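Long-range contacts in lectin (Colocasia esculenta, PDB 5T1X), which probably binds mannose-containing glycans, as other GNA-related plant lectins do, through carbohydrate sites on its beta-sheets: residues D33-L38 with W45-H50; S82-D87 with Y101-W106. All coordinates share one frame; numbering follows the deposited sequence. Where two conformers were deposited one is given.

Contact 1: D33-L38 with W45-H50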
loop_
_atom_site.group_PDB
_atom_site.type_symbol
_atom_site.label_atom_id
_atom_site.label_comp_id
_atom_site.label_asym_id
_atom_site.label_seq_id
_atom_site.Cartn_x
_atom_site.Cartn_y
_atom_site.Cartn_z
ATOM N N ASP B 33 14.825 0.246 20.886
ATOM C CA ASP B 33 14.332 0.322 22.268
ATOM C C ASP B 33 12.916 -0.282 22.410
ATOM O O ASP B 33 12.259 -0.054 23.423
ATOM C CB ASP B 33 14.334 1.772 22.772
ATOM C CG ASP B 33 13.317 2.661 22.089
ATOM O OD1 ASP B 33 12.902 2.333 20.965
ATOM O OD2 ASP B 33 12.955 3.694 22.670
ATOM N N CYS B 34 12.464 -1.040 21.387
ATOM C CA CYS B 34 11.182 -1.744 21.319
ATOM C C CYS B 34 10.001 -0.784 21.086
ATOM O O CYS B 34 8.846 -1.205 21.196
ATOM C CB CYS B 34 10.959 -2.621 22.553
ATOM S SG CYS B 34 9.864 -4.030 22.263
ATOM N N ASN B 35 10.283 0.458 20.678
ATOM C CA ASN B 35 9.245 1.430 20.397
ATOM C C ASN B 35 9.068 1.627 18.900
ATOM O O ASN B 35 10.051 1.853 18.193
ATOM C CB ASN B 35 9.591 2.773 21.053
ATOM C CG ASN B 35 8.400 3.646 21.352
ATOM O OD1 ASN B 35 7.258 3.186 21.499
ATOM N ND2 ASN B 35 8.657 4.921 21.534
ATOM N N LEU B 36 7.825 1.526 18.421
ATOM C CA LEU B 36 7.475 1.791 17.018
ATOM C C LEU B 36 7.073 3.252 16.942
ATOM O O LEU B 36 6.153 3.664 17.656
ATOM C CB LEU B 36 6.358 0.862 16.520
ATOM C CG LEU B 36 5.828 1.139 15.109
ATOM C CD1 LEU B 36 6.888 0.798 14.027
ATOM C CD2 LEU B 36 4.536 0.359 14.880
ATOM N N VAL B 37 7.800 4.053 16.148
ATOM C CA VAL B 37 7.548 5.489 16.126
ATOM C C VAL B 37 7.302 6.016 14.724
ATOM O O VAL B 37 8.095 5.794 13.812
ATOM C CB VAL B 37 8.701 6.292 16.800
ATOM C CG1 VAL B 37 8.334 7.772 16.921
ATOM C CG2 VAL B 37 9.048 5.734 18.174
ATOM N N LEU B 38 6.246 6.819 14.597
ATOM C CA LEU B 38 5.977 7.513 13.360
ATOM C C LEU B 38 6.499 8.929 13.526
ATOM O O LEU B 38 5.953 9.698 14.324
ATOM C CB LEU B 38 4.479 7.501 12.997
ATOM C CG LEU B 38 4.129 7.786 11.513
ATOM C CD1 LEU B 38 2.697 7.411 11.216
ATOM C CD2 LEU B 38 4.340 9.240 11.129
ATOM N N TRP B 45 3.433 9.782 16.229
ATOM C CA TRP B 45 2.739 8.721 16.945
ATOM C C TRP B 45 3.755 7.730 17.469
ATOM O O TRP B 45 4.832 7.592 16.881
ATOM C CB TRP B 45 1.747 8.021 15.990
ATOM C CG TRP B 45 1.028 6.826 16.561
ATOM C CD1 TRP B 45 -0.217 6.807 17.117
ATOM C CD2 TRP B 45 1.490 5.466 16.557
ATOM N NE1 TRP B 45 -0.548 5.527 17.497
ATOM C CE2 TRP B 45 0.478 4.680 17.155
ATOM C CE3 TRP B 45 2.658 4.831 16.093
ATOM C CZ2 TRP B 45 0.611 3.296 17.332
ATOM C CZ3 TRP B 45 2.791 3.462 16.272
ATOM C CH2 TRP B 45 1.770 2.707 16.873
ATOM N N GLN B 46 3.413 7.013 18.548
ATOM C CA GLN B 46 4.287 5.946 19.048
ATOM C C GLN B 46 3.470 4.824 19.678
ATOM O O GLN B 46 2.357 5.053 20.149
ATOM C CB GLN B 46 5.346 6.468 20.035
ATOM C CG GLN B 46 4.786 7.047 21.333
ATOM C CD GLN B 46 5.712 6.837 22.508
ATOM O OE1 GLN B 46 6.931 6.836 22.396
ATOM N NE2 GLN B 46 5.149 6.739 23.688
ATOM N N SER B 47 4.017 3.603 19.662
ATOM C CA SER B 47 3.349 2.461 20.291
ATOM C C SER B 47 3.437 2.578 21.822
ATOM O O SER B 47 2.663 1.926 22.520
ATOM C CB SER B 47 3.974 1.156 19.812
ATOM O OG SER B 47 5.361 1.156 20.098
ATOM N N ASN B 48 4.372 3.417 22.339
ATOM C CA ASN B 48 4.609 3.659 23.783
ATOM C C ASN B 48 5.087 2.369 24.464
ATOM O O ASN B 48 4.566 1.963 25.507
ATOM C CB ASN B 48 3.339 4.235 24.475
ATOM C CG ASN B 48 3.542 4.640 25.910
ATOM O OD1 ASN B 48 4.631 5.053 26.314
ATOM N ND2 ASN B 48 2.515 4.448 26.729
ATOM N N THR B 49 6.075 1.707 23.845
ATOM C CA THR B 49 6.570 0.436 24.354
ATOM C C THR B 49 8.096 0.465 24.572
ATOM O O THR B 49 8.738 -0.587 24.599
ATOM C CB THR B 49 6.100 -0.703 23.435
ATOM O OG1 THR B 49 6.490 -0.424 22.094
ATOM C CG2 THR B 49 4.581 -0.910 23.489
ATOM N N HIS B 50 8.659 1.663 24.812
ATOM C CA HIS B 50 10.076 1.825 25.136
ATOM C C HIS B 50 10.461 0.918 26.319
ATOM O O HIS B 50 9.802 0.952 27.367
ATOM C CB HIS B 50 10.384 3.298 25.482
ATOM C CG HIS B 50 11.723 3.515 26.127
ATOM N ND1 HIS B 50 12.863 3.721 25.373
ATOM C CD2 HIS B 50 12.051 3.598 27.439
ATOM C CE1 HIS B 50 13.851 3.884 26.240
ATOM N NE2 HIS B 50 13.411 3.817 27.496
#
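Asn35 OD1 gathers polar groups from the turn after strand 45-46: Thr49 N donates to it at 3.0 Å, from above the plane of the Asn35 amide, and Ser47 OG lies 3.1 Å from the same oxygen. Ser47 OG could pass its single proton either to this oxygen or to Thr49 OG1, and it accepts the backbone N-H of Leu36. Thr49 OG1 in turn donates to Cys34 O at 2.6 Å, beside the Cys34-Cys56 disulfide. With CG swung anti to the backbone N (chi1 -155°), Asn35 also brings ND2 within 2.7 Å of Gln46 OE1, the two amide planes standing almost perpendicular. Gln31, Asp33, Asn35 and Val37 belong to the QxDxNxVxY signature that binds mannose in GNA-related lectins, so this hairpin probably frames a sugar site. Asp33 is fixed through both oxygens. OD2 takes a nearly straight bond (176°) from His50 ND1, 2.7 Å away on its anti side and in the imidazole plane, whereas OD1 accepts from Asn35 N in an Asx turn and from Gln31 NE2. Along the antiparallel strands, Leu38 and Trp45 form a hydrogen-bonded pair, and Trp45 CZ3 meets Leu36 CD2 at 3.8 Å.

Contact 2: S82-D87 with Y101-W106; sequences SSKQGD and YGPAIW
The 82-87 loop bends past the break in strand 98-107, bringing the CA atoms of Gly86 and Pro103 to 5.1 Å. The setting is a corner of the beta-prism II fold of GNA-related lectins: a cis peptide joins Gly102 to Pro103, and residues before and after it (Tyr101, Ala104, Trp106) pair antiparallel with a strand of the other subunit. Asp87 O faces this turn. It accepts a weak, strongly bent hydrogen bond from Ala104 N at 3.0 Å (124°); Pro103 CA also approaches Asp87 O, at 3.3 Å, in a C-H...O contact. A water bridges Asp87 and Ala104, accepting from Asp87 N and donating to Ala104 O. Among the side chains, Lys84 crosses the CG edge of Pro103 obliquely. The lysine CG stands anti to the carbonyl carbon (chi1 -54°) and the chain then runs extended, so that Lys84 CB and CD each lie 3.8 Å from Pro103 CG while the ammonium end leads away. Tyr88 touches the same proline, and its OH is hydrogen-bonded to Lys84 O. A second water closes the other end of the interface, 2.7 Å from Ser83 OG and donating to Gly102 O, also at 2.7 Å.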
loop_
_atom_site.group_PDB
_atom_site.type_symbol
_atom_site.label_atom_id
_atom_site.label_comp_id
_atom_site.label_asym_id
_atom_site.label_seq_id
_atom_site.Cartn_x
_atom_site.Cartn_y
_atom_site.Cartn_z
ATOM N N SER B 82 -7.862 -7.471 12.391
ATOM C CA SER B 82 -7.921 -8.874 11.994
ATOM C C SER B 82 -8.977 -9.030 10.923
ATOM O O SER B 82 -10.107 -8.562 11.099
ATOM C CB SER B 82 -8.253 -9.729 13.216
ATOM O OG SER B 82 -8.518 -11.069 12.850
ATOM N N SER B 83 -8.621 -9.651 9.799
ATOM C CA SER B 83 -9.576 -9.808 8.706
ATOM C C SER B 83 -9.289 -11.104 7.940
ATOM O O SER B 83 -8.624 -11.996 8.479
ATOM C CB SER B 83 -9.547 -8.576 7.796
ATOM O OG SER B 83 -10.647 -8.572 6.895
ATOM N N LYS B 84 -9.824 -11.206 6.703
ATOM C CA LYS B 84 -9.715 -12.369 5.820
ATOM C C LYS B 84 -8.297 -12.871 5.657
ATOM O O LYS B 84 -7.367 -12.072 5.572
ATOM C CB LYS B 84 -10.236 -12.036 4.410
ATOM C CG LYS B 84 -11.632 -11.476 4.325
ATOM C CD LYS B 84 -12.081 -11.412 2.876
ATOM C CE LYS B 84 -13.567 -11.199 2.766
ATOM N NZ LYS B 84 -14.036 -11.237 1.351
ATOM N N GLN B 85 -8.133 -14.191 5.547
ATOM C CA GLN B 85 -6.813 -14.753 5.281
ATOM C C GLN B 85 -6.411 -14.296 3.864
ATOM O O GLN B 85 -7.215 -14.385 2.930
ATOM C CB GLN B 85 -6.855 -16.291 5.400
ATOM C CG GLN B 85 -6.968 -16.767 6.854
ATOM C CD GLN B 85 -7.136 -18.265 7.011
ATOM O OE1 GLN B 85 -7.786 -18.946 6.208
ATOM N NE2 GLN B 85 -6.609 -18.802 8.100
ATOM N N GLY B 86 -5.220 -13.731 3.734
ATOM C CA GLY B 86 -4.749 -13.236 2.448
ATOM C C GLY B 86 -3.525 -12.364 2.563
ATOM O O GLY B 86 -2.873 -12.348 3.603
ATOM N N ASP B 87 -3.205 -11.635 1.491
ATOM C CA ASP B 87 -2.041 -10.749 1.468
ATOM C C ASP B 87 -2.430 -9.323 1.859
ATOM O O ASP B 87 -3.426 -8.804 1.362
ATOM C CB ASP B 87 -1.389 -10.773 0.084
ATOM C CG ASP B 87 -0.900 -12.160 -0.291
ATOM O OD1 ASP B 87 -0.553 -12.939 0.632
ATOM O OD2 ASP B 87 -0.909 -12.483 -1.498
ATOM N N TYR B 101 -3.801 -2.100 4.432
ATOM C CA TYR B 101 -4.808 -2.451 3.437
ATOM C C TYR B 101 -4.795 -3.922 3.158
ATOM O O TYR B 101 -3.734 -4.492 2.913
ATOM C CB TYR B 101 -4.559 -1.716 2.106
ATOM C CG TYR B 101 -4.722 -0.217 2.156
ATOM C CD1 TYR B 101 -5.950 0.379 1.879
ATOM C CD2 TYR B 101 -3.620 0.614 2.327
ATOM C CE1 TYR B 101 -6.097 1.761 1.871
ATOM C CE2 TYR B 101 -3.749 2.002 2.303
ATOM C CZ TYR B 101 -4.992 2.572 2.067
ATOM O OH TYR B 101 -5.150 3.941 2.072
ATOM N N GLY B 102 -5.979 -4.506 3.069
ATOM C CA GLY B 102 -6.103 -5.903 2.664
ATOM C C GLY B 102 -7.460 -6.523 2.937
ATOM O O GLY B 102 -8.300 -5.944 3.621
ATOM N N PRO B 103 -7.668 -7.762 2.469
ATOM C CA PRO B 103 -6.732 -8.585 1.690
ATOM C C PRO B 103 -6.623 -8.147 0.227
ATOM O O PRO B 103 -7.363 -7.260 -0.219
ATOM C CB PRO B 103 -7.355 -9.984 1.803
ATOM C CG PRO B 103 -8.844 -9.697 1.828
ATOM C CD PRO B 103 -8.963 -8.447 2.671
ATOM N N ALA B 104 -5.702 -8.780 -0.520
ATOM C CA ALA B 104 -5.589 -8.557 -1.962
ATOM C C ALA B 104 -6.860 -9.104 -2.626
ATOM O O ALA B 104 -7.229 -10.244 -2.343
ATOM C CB ALA B 104 -4.351 -9.268 -2.502
ATOM N N ILE B 105 -7.547 -8.302 -3.472
ATOM C CA ILE B 105 -8.796 -8.736 -4.128
ATOM C C ILE B 105 -8.623 -8.898 -5.649
ATOM O O ILE B 105 -9.485 -9.491 -6.308
ATOM C CB ILE B 105 -9.972 -7.762 -3.803
ATOM C CG1 ILE B 105 -9.726 -6.362 -4.418
ATOM C CG2 ILE B 105 -10.205 -7.669 -2.271
ATOM C CD1 ILE B 105 -10.983 -5.472 -4.554
ATOM N N TRP B 106 -7.550 -8.324 -6.209
ATOM C CA TRP B 106 -7.273 -8.362 -7.648
ATOM C C TRP B 106 -5.787 -8.229 -7.874
ATOM O O TRP B 106 -5.126 -7.469 -7.161
ATOM C CB TRP B 106 -8.034 -7.229 -8.365
ATOM C CG TRP B 106 -7.928 -7.251 -9.861
ATOM C CD1 TRP B 106 -8.785 -7.855 -10.734
ATOM C CD2 TRP B 106 -6.927 -6.605 -10.662
ATOM N NE1 TRP B 106 -8.374 -7.641 -12.030
ATOM C CE2 TRP B 106 -7.221 -6.897 -12.014
ATOM C CE3 TRP B 106 -5.786 -5.836 -10.369
ATOM C CZ2 TRP B 106 -6.440 -6.416 -13.073
ATOM C CZ3 TRP B 106 -5.013 -5.362 -11.418
ATOM C CH2 TRP B 106 -5.350 -5.639 -12.752
HETATM O O HOH W 1 -10.557 -6.598 5.035
HETATM O O HOH W 2 -5.401 -11.947 -0.651
#

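Contacts 1 and 2 lie on opposite sides of the chain's centre, their own centres 26 Å apart and their nearest atoms about 12 Å apart, without touching. They belong to different sheets of the prism: the hairpin of contact 1 forms the edge of one sheet, at the probable sugar site, whereas contact 2 lies at the break in strand 98-107, an outermost strand of another sheet within the chain. Strand 75-78 lies between them in the chain, packing Ile76 against Cys34 and Thr49 before the loop of contact 2. Both also meet the partner subunit, whose Ile103 packs on Leu38 and Trp45, and whose strand pairs with Tyr101, Ala104 and Trp106.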